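PDB 6SLK: L-2,4-diaminobutyric acid acetyltransferase from Geobacillus sp., which probably transfers the acetyl group of acetyl-CoA to the 4-amino group of L-2,4-diaminobutyrate, a step of ectoine biosynthesis. Local coordinates for residues 123-128 with 166-171; 82-87 with 118-123. All coordinates share one frame; numbering follows the deposited sequence.

Overall arrangement
Following the chain from its N terminus, interaction 2 comes first: residues 118-123 return to 82-87 after a path through helix 102-112, closing a parallel beta-alpha-beta crossover. Interaction 1 then closes the next excursion, through helix 131-143 and strand 148-154, when residues 166-171 come back antiparallel to 123-128. The two loops follow in series and neither nest nor cross. Their centres lie about 17 Å apart, yet they share Glu123 and also touch where Phe87 CE1 lies 3.9 Å from Thr124 CA. Strand 121-125 thus has strand 85-93 as one neighbour and strand 168-173 as the other, knitting the middle of the mixed GNAT sheet. Both contacts also touch the second subunit.

Interaction 1 of 2, residues 123-128 with 166-171; sequences ETTVSP and EDEPLF
In the mixed sheet of this GNAT fold, Thr124 and Phe171 form an antiparallel hydrogen-bonded pair between strands 121-125 and 168-173, whose short segments run at 162°. Thr124 N donates a hydrogen bond to Phe171 O at 3.0 Å, in the carbonyl plane, and Phe171 N returns an almost straight bond to Thr124 O at 2.8 Å. Two residues on, the exchange is one-sided. Val126 N reaches Pro169 O at 3.1 Å, but proline has no N-H to give back, and its CD instead abuts Val126 O at 3.2 Å. With CG2 of Val126 anti to its carbonyl carbon (chi1 -180° measured to CG1), this methyl sits over one face of the Phe171 ring, 3.8 Å from the centroid, in a CH-pi contact. Helix 131-143 covers the same side, touching Val126 through Phe137 and Phe171 through Leu138. The bend of the Glu168 chain at chi2 (-81°) carries its carboxylate to Ser127, past the end of strand 121-125, whose OG donates to OE2 at 2.6 Å from above the carboxylate plane. Pro128 CD closes on Asp167 O at 3.1 Å. Pro169 thus leaves the backbone bonded in one direction at Val126, and the Ser127-Glu168 bond adds a polar side-chain link where strand 168-173 begins.

Interaction 2 of 2, residues 82-87 with 118-123; sequences NPETLF and GVRFIE. With SO4 (sulfate ion), chain E.
Glu84 O is gripped by two successive backbone donors, Arg120 N at 2.9 Å and Phe121 N at 3.3 Å, which fixes the start of the parallel pairing. Only the first donor lies in the carbonyl plane. From there Leu86 bridges both neighbours of Ile122: Leu86 N bonds Phe121 O at 2.9 Å, and Glu123 N bonds Leu86 O at 2.8 Å, an alternation that marks parallel strands, here inclined by 26°. With CG anti to its carbonyl carbon (chi1 -62°) and the chain extended beyond, Glu84 runs alongside Arg120, pointing the same way, their flat ends turned 54° apart. Their salt bridge is long, 3.8 Å from OE2 of Glu84 to NE of Arg120, and a water supplements it by donating to Glu84 OE2 and Gly118 O while accepting from Arg120 NE. A second water links Thr85 OG1 (2.8 Å) with Glu123 OE1 (2.7 Å), while Glu123 OE2 is bonded to Tyr56 OH of the second subunit. Further out, a type I turn from Asn82 to Thr85 leads into the strand, and Asn82 ND2 holds a sulfate, probably from the crystallisation liquor, through its O1 at 2.6 Å. Against Leu86 and Ile122 packs helix 102-112, the crossover helix of the beta-alpha-beta unit formed with strands 85-93 and 121-125; Phe87, on the other side, meets the Tyr56 ring of the second subunit, and strands 69-78 and 168-173 flank the pair.

Interaction 1 of 2, residues 123-128 with 166-171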
loop_
_atom_site.group_PDB
_atom_site.type_symbol
_atom_site.label_atom_id
_atom_site.label_comp_id
_atom_site.label_asym_id
_atom_site.label_seq_id
_atom_site.Cartn_x
_atom_site.Cartn_y
_atom_site.Cartn_z
ATOM N N GLU A 123 -8.006 -13.413 -1.071
ATOM C CA GLU A 123 -8.181 -12.852 -2.392
ATOM C C GLU A 123 -6.792 -12.385 -2.820
ATOM O O GLU A 123 -5.956 -11.957 -1.976
ATOM C CB GLU A 123 -9.193 -11.782 -2.261
ATOM C CG GLU A 123 -9.690 -11.211 -3.497
ATOM C CD GLU A 123 -10.970 -10.452 -3.237
ATOM O OE1 GLU A 123 -11.956 -11.036 -2.747
ATOM O OE2 GLU A 123 -10.975 -9.237 -3.519
ATOM N N THR A 124 -6.479 -12.618 -4.077
ATOM C CA THR A 124 -5.247 -12.215 -4.661
ATOM C C THR A 124 -5.365 -12.173 -6.190
ATOM O O THR A 124 -6.331 -12.594 -6.765
ATOM C CB THR A 124 -4.098 -13.152 -4.221
ATOM O OG1 THR A 124 -2.811 -12.571 -4.487
ATOM C CG2 THR A 124 -4.158 -14.466 -4.942
ATOM N N THR A 125 -4.303 -11.753 -6.828
ATOM C CA THR A 125 -4.242 -11.583 -8.285
ATOM C C THR A 125 -2.919 -12.260 -8.654
ATOM O O THR A 125 -1.938 -12.126 -7.917
ATOM C CB THR A 125 -4.315 -10.072 -8.522
ATOM O OG1 THR A 125 -5.597 -9.653 -8.997
ATOM C CG2 THR A 125 -3.274 -9.567 -9.217
ATOM N N VAL A 126 -2.897 -13.051 -9.729
ATOM C CA VAL A 126 -1.647 -13.767 -10.127
ATOM C C VAL A 126 -1.428 -13.500 -11.612
ATOM O O VAL A 126 -2.305 -13.835 -12.449
ATOM C CB VAL A 126 -1.803 -15.275 -9.976
ATOM C CG1 VAL A 126 -0.539 -16.003 -10.372
ATOM C CG2 VAL A 126 -2.212 -15.680 -8.561
ATOM N N SER A 127 -0.298 -12.910 -11.961
ATOM C CA SER A 127 0.073 -12.734 -13.367
ATOM C C SER A 127 0.272 -14.104 -14.064
ATOM O O SER A 127 0.894 -15.026 -13.487
ATOM C CB SER A 127 1.444 -12.010 -13.502
ATOM O OG SER A 127 1.442 -10.919 -12.662
ATOM N N PRO A 128 -0.140 -14.201 -15.311
ATOM C CA PRO A 128 0.090 -15.384 -16.179
ATOM C C PRO A 128 1.461 -16.000 -16.038
ATOM O O PRO A 128 1.561 -17.211 -15.776
ATOM C CB PRO A 128 -0.090 -14.811 -17.577
ATOM C CG PRO A 128 -1.177 -13.828 -17.315
ATOM C CD PRO A 128 -0.853 -13.142 -16.030
ATOM N N GLU A 166 1.090 -7.719 -18.064
ATOM C CA GLU A 166 0.084 -8.763 -18.250
ATOM C C GLU A 166 -1.233 -8.514 -17.489
ATOM O O GLU A 166 -1.341 -7.638 -16.629
ATOM C CB GLU A 166 0.691 -10.073 -17.787
ATOM C CG GLU A 166 1.905 -10.507 -18.574
ATOM C CD GLU A 166 2.458 -11.850 -18.116
ATOM O OE1 GLU A 166 2.442 -12.199 -16.914
ATOM O OE2 GLU A 166 2.917 -12.602 -18.979
ATOM N N ASP A 167 -2.258 -9.298 -17.812
ATOM C CA ASP A 167 -3.445 -9.412 -16.980
ATOM C C ASP A 167 -3.128 -9.806 -15.506
ATOM O O ASP A 167 -2.076 -10.414 -15.180
ATOM C CB ASP A 167 -4.386 -10.532 -17.494
ATOM C CG ASP A 167 -4.893 -10.331 -18.921
ATOM O OD1 ASP A 167 -4.782 -9.208 -19.508
ATOM O OD2 ASP A 167 -5.430 -11.342 -19.431
ATOM N N GLU A 168 -4.091 -9.516 -14.639
ATOM C CA GLU A 168 -3.998 -9.958 -13.265
ATOM C C GLU A 168 -5.322 -10.621 -12.932
ATOM O O GLU A 168 -6.211 -10.007 -12.382
ATOM C CB GLU A 168 -3.684 -8.727 -12.407
ATOM C CG GLU A 168 -2.264 -8.163 -12.609
ATOM C CD GLU A 168 -1.149 -8.879 -11.840
ATOM O OE1 GLU A 168 -1.334 -9.526 -10.799
ATOM O OE2 GLU A 168 -0.020 -8.817 -12.317
ATOM N N PRO A 169 -5.471 -11.896 -13.289
ATOM C CA PRO A 169 -6.687 -12.602 -12.896
ATOM C C PRO A 169 -6.858 -12.746 -11.380
ATOM O O PRO A 169 -5.880 -12.925 -10.679
ATOM C CB PRO A 169 -6.547 -13.962 -13.546
ATOM C CG PRO A 169 -5.305 -13.963 -14.313
ATOM C CD PRO A 169 -4.667 -12.622 -14.277
ATOM N N LEU A 170 -8.118 -12.696 -10.921
ATOM C CA LEU A 170 -8.460 -12.767 -9.520
ATOM C C LEU A 170 -8.669 -14.184 -9.011
ATOM O O LEU A 170 -9.369 -14.991 -9.639
ATOM C CB LEU A 170 -9.743 -11.966 -9.347
ATOM C CG LEU A 170 -10.191 -11.725 -7.912
ATOM C CD1 LEU A 170 -9.253 -10.774 -7.196
ATOM C CD2 LEU A 170 -11.637 -11.262 -7.854
ATOM N N PHE A 171 -8.026 -14.510 -7.902
ATOM C CA PHE A 171 -8.166 -15.779 -7.244
ATOM C C PHE A 171 -8.853 -15.536 -5.930
ATOM O O PHE A 171 -8.426 -14.665 -5.216
ATOM C CB PHE A 171 -6.835 -16.451 -6.955
ATOM C CG PHE A 171 -6.118 -17.000 -8.138
ATOM C CD1 PHE A 171 -5.809 -16.213 -9.243
ATOM C CD2 PHE A 171 -5.660 -18.327 -8.139
ATOM C CE1 PHE A 171 -5.098 -16.756 -10.349
ATOM C CE2 PHE A 171 -4.978 -18.861 -9.237
ATOM C CZ PHE A 171 -4.684 -18.076 -10.338
#

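Interaction 2 of 2, residues 82-87 with 118-123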
loop_
_atom_site.group_PDB
_atom_site.type_symbol
_atom_site.label_atom_id
_atom_site.label_comp_id
_atom_site.label_asym_id
_atom_site.label_seq_id
_atom_site.Cartn_x
_atom_site.Cartn_y
_atom_site.Cartn_z
ATOM N N ASN A 82 -14.381 -5.088 3.666
ATOM C CA ASN A 82 -14.801 -6.492 3.915
ATOM C C ASN A 82 -13.697 -7.158 4.666
ATOM O O ASN A 82 -12.884 -7.904 4.092
ATOM C CB ASN A 82 -15.010 -7.221 2.561
ATOM C CG ASN A 82 -16.148 -6.600 1.755
ATOM O OD1 ASN A 82 -17.281 -6.563 2.219
ATOM N ND2 ASN A 82 -15.840 -6.039 0.570
ATOM N N PRO A 83 -13.569 -6.808 5.948
ATOM C CA PRO A 83 -12.437 -7.259 6.759
ATOM C C PRO A 83 -12.352 -8.752 6.993
ATOM O O PRO A 83 -11.315 -9.174 7.480
ATOM C CB PRO A 83 -12.652 -6.582 8.114
ATOM C CG PRO A 83 -13.763 -5.636 7.926
ATOM C CD PRO A 83 -14.504 -5.946 6.692
ATOM N N GLU A 84 -13.401 -9.512 6.674
ATOM C CA GLU A 84 -13.317 -11.005 6.627
ATOM C C GLU A 84 -12.505 -11.554 5.446
ATOM O O GLU A 84 -12.236 -12.739 5.383
ATOM C CB GLU A 84 -14.731 -11.667 6.732
ATOM C CG GLU A 84 -15.446 -11.336 8.077
ATOM C CD GLU A 84 -16.869 -11.933 8.287
ATOM O OE1 GLU A 84 -17.602 -12.115 7.285
ATOM O OE2 GLU A 84 -17.275 -12.197 9.466
ATOM N N THR A 85 -12.107 -10.686 4.525
ATOM C CA THR A 85 -11.243 -11.045 3.389
ATOM C C THR A 85 -9.833 -10.520 3.577
ATOM O O THR A 85 -9.629 -9.315 3.793
ATOM C CB THR A 85 -11.814 -10.476 2.075
ATOM O OG1 THR A 85 -13.022 -11.191 1.742
ATOM C CG2 THR A 85 -10.799 -10.572 0.936
ATOM N N LEU A 86 -8.867 -11.412 3.486
ATOM C CA LEU A 86 -7.480 -11.041 3.423
ATOM C C LEU A 86 -7.035 -11.007 1.979
ATOM O O LEU A 86 -7.130 -12.012 1.250
ATOM C CB LEU A 86 -6.643 -12.065 4.178
ATOM C CG LEU A 86 -5.133 -11.813 4.253
ATOM C CD1 LEU A 86 -4.856 -10.672 5.259
ATOM C CD2 LEU A 86 -4.302 -13.004 4.621
ATOM N N PHE A 87 -6.507 -9.872 1.570
ATOM C CA PHE A 87 -5.905 -9.719 0.298
ATOM C C PHE A 87 -4.406 -9.890 0.388
ATOM O O PHE A 87 -3.754 -9.179 1.134
ATOM C CB PHE A 87 -6.206 -8.314 -0.264
ATOM C CG PHE A 87 -5.728 -8.145 -1.657
ATOM C CD1 PHE A 87 -6.550 -8.518 -2.717
ATOM C CD2 PHE A 87 -4.477 -7.725 -1.915
ATOM C CE1 PHE A 87 -6.120 -8.423 -4.028
ATOM C CE2 PHE A 87 -4.027 -7.569 -3.243
ATOM C CZ PHE A 87 -4.842 -7.941 -4.299
ATOM N N GLY A 118 -10.759 -14.677 12.278
ATOM C CA GLY A 118 -11.998 -14.314 11.647
ATOM C C GLY A 118 -12.008 -14.152 10.137
ATOM O O GLY A 118 -13.045 -13.774 9.563
ATOM N N VAL A 119 -10.875 -14.385 9.497
ATOM C CA VAL A 119 -10.825 -14.340 8.023
ATOM C C VAL A 119 -11.546 -15.592 7.462
ATOM O O VAL A 119 -11.354 -16.687 7.938
ATOM C CB VAL A 119 -9.366 -14.307 7.501
ATOM C CG1 VAL A 119 -9.346 -14.441 5.980
ATOM C CG2 VAL A 119 -8.673 -12.980 7.923
ATOM N N ARG A 120 -12.391 -15.375 6.484
ATOM C CA ARG A 120 -13.168 -16.385 5.790
ATOM C C ARG A 120 -12.795 -16.500 4.261
ATOM O O ARG A 120 -13.241 -17.409 3.628
ATOM C CB ARG A 120 -14.651 -16.039 5.951
ATOM C CG ARG A 120 -15.129 -16.088 7.423
ATOM C CD ARG A 120 -16.613 -15.744 7.537
ATOM N NE ARG A 120 -17.055 -15.913 8.925
ATOM C CZ ARG A 120 -17.550 -17.017 9.491
ATOM N NH1 ARG A 120 -17.733 -18.148 8.810
ATOM N NH2 ARG A 120 -17.846 -16.995 10.785
ATOM N N PHE A 121 -12.110 -15.521 3.661
ATOM C CA PHE A 121 -11.605 -15.597 2.271
ATOM C C PHE A 121 -10.177 -15.055 2.162
ATOM O O PHE A 121 -9.802 -14.130 2.914
ATOM C CB PHE A 121 -12.424 -14.802 1.322
ATOM C CG PHE A 121 -13.823 -15.235 1.206
ATOM C CD1 PHE A 121 -14.167 -16.259 0.343
ATOM C CD2 PHE A 121 -14.846 -14.585 1.939
ATOM C CE1 PHE A 121 -15.503 -16.635 0.186
ATOM C CE2 PHE A 121 -16.179 -14.971 1.802
ATOM C CZ PHE A 121 -16.504 -15.999 0.908
ATOM N N ILE A 122 -9.390 -15.657 1.268
ATOM C CA ILE A 122 -8.181 -15.058 0.684
ATOM C C ILE A 122 -8.480 -14.596 -0.752
ATOM O O ILE A 122 -9.117 -15.285 -1.558
ATOM C CB ILE A 122 -6.982 -15.995 0.663
ATOM C CG1 ILE A 122 -6.629 -16.424 2.062
ATOM C CG2 ILE A 122 -5.796 -15.315 -0.010
ATOM C CD1 ILE A 122 -5.847 -17.724 2.237
ATOM N N GLU A 123 -8.006 -13.413 -1.071
ATOM C CA GLU A 123 -8.181 -12.852 -2.392
ATOM C C GLU A 123 -6.792 -12.385 -2.820
ATOM O O GLU A 123 -5.956 -11.957 -1.976
ATOM C CB GLU A 123 -9.193 -11.782 -2.261
ATOM C CG GLU A 123 -9.690 -11.211 -3.497
ATOM C CD GLU A 123 -10.970 -10.452 -3.237
ATOM O OE1 GLU A 123 -11.956 -11.036 -2.747
ATOM O OE2 GLU A 123 -10.975 -9.237 -3.519
HETATM S S SO4 E . -17.196 -4.415 -2.736
HETATM O O1 SO4 E . -16.761 -4.477 -1.313
HETATM O O2 SO4 E . -17.736 -5.743 -3.147
HETATM O O3 SO4 E . -18.280 -3.402 -2.740
HETATM O O4 SO4 E . -16.088 -4.059 -3.675
HETATM O O HOH W 1 -15.441 -13.621 10.647
HETATM O O HOH W 2 -13.255 -12.438 -0.801
#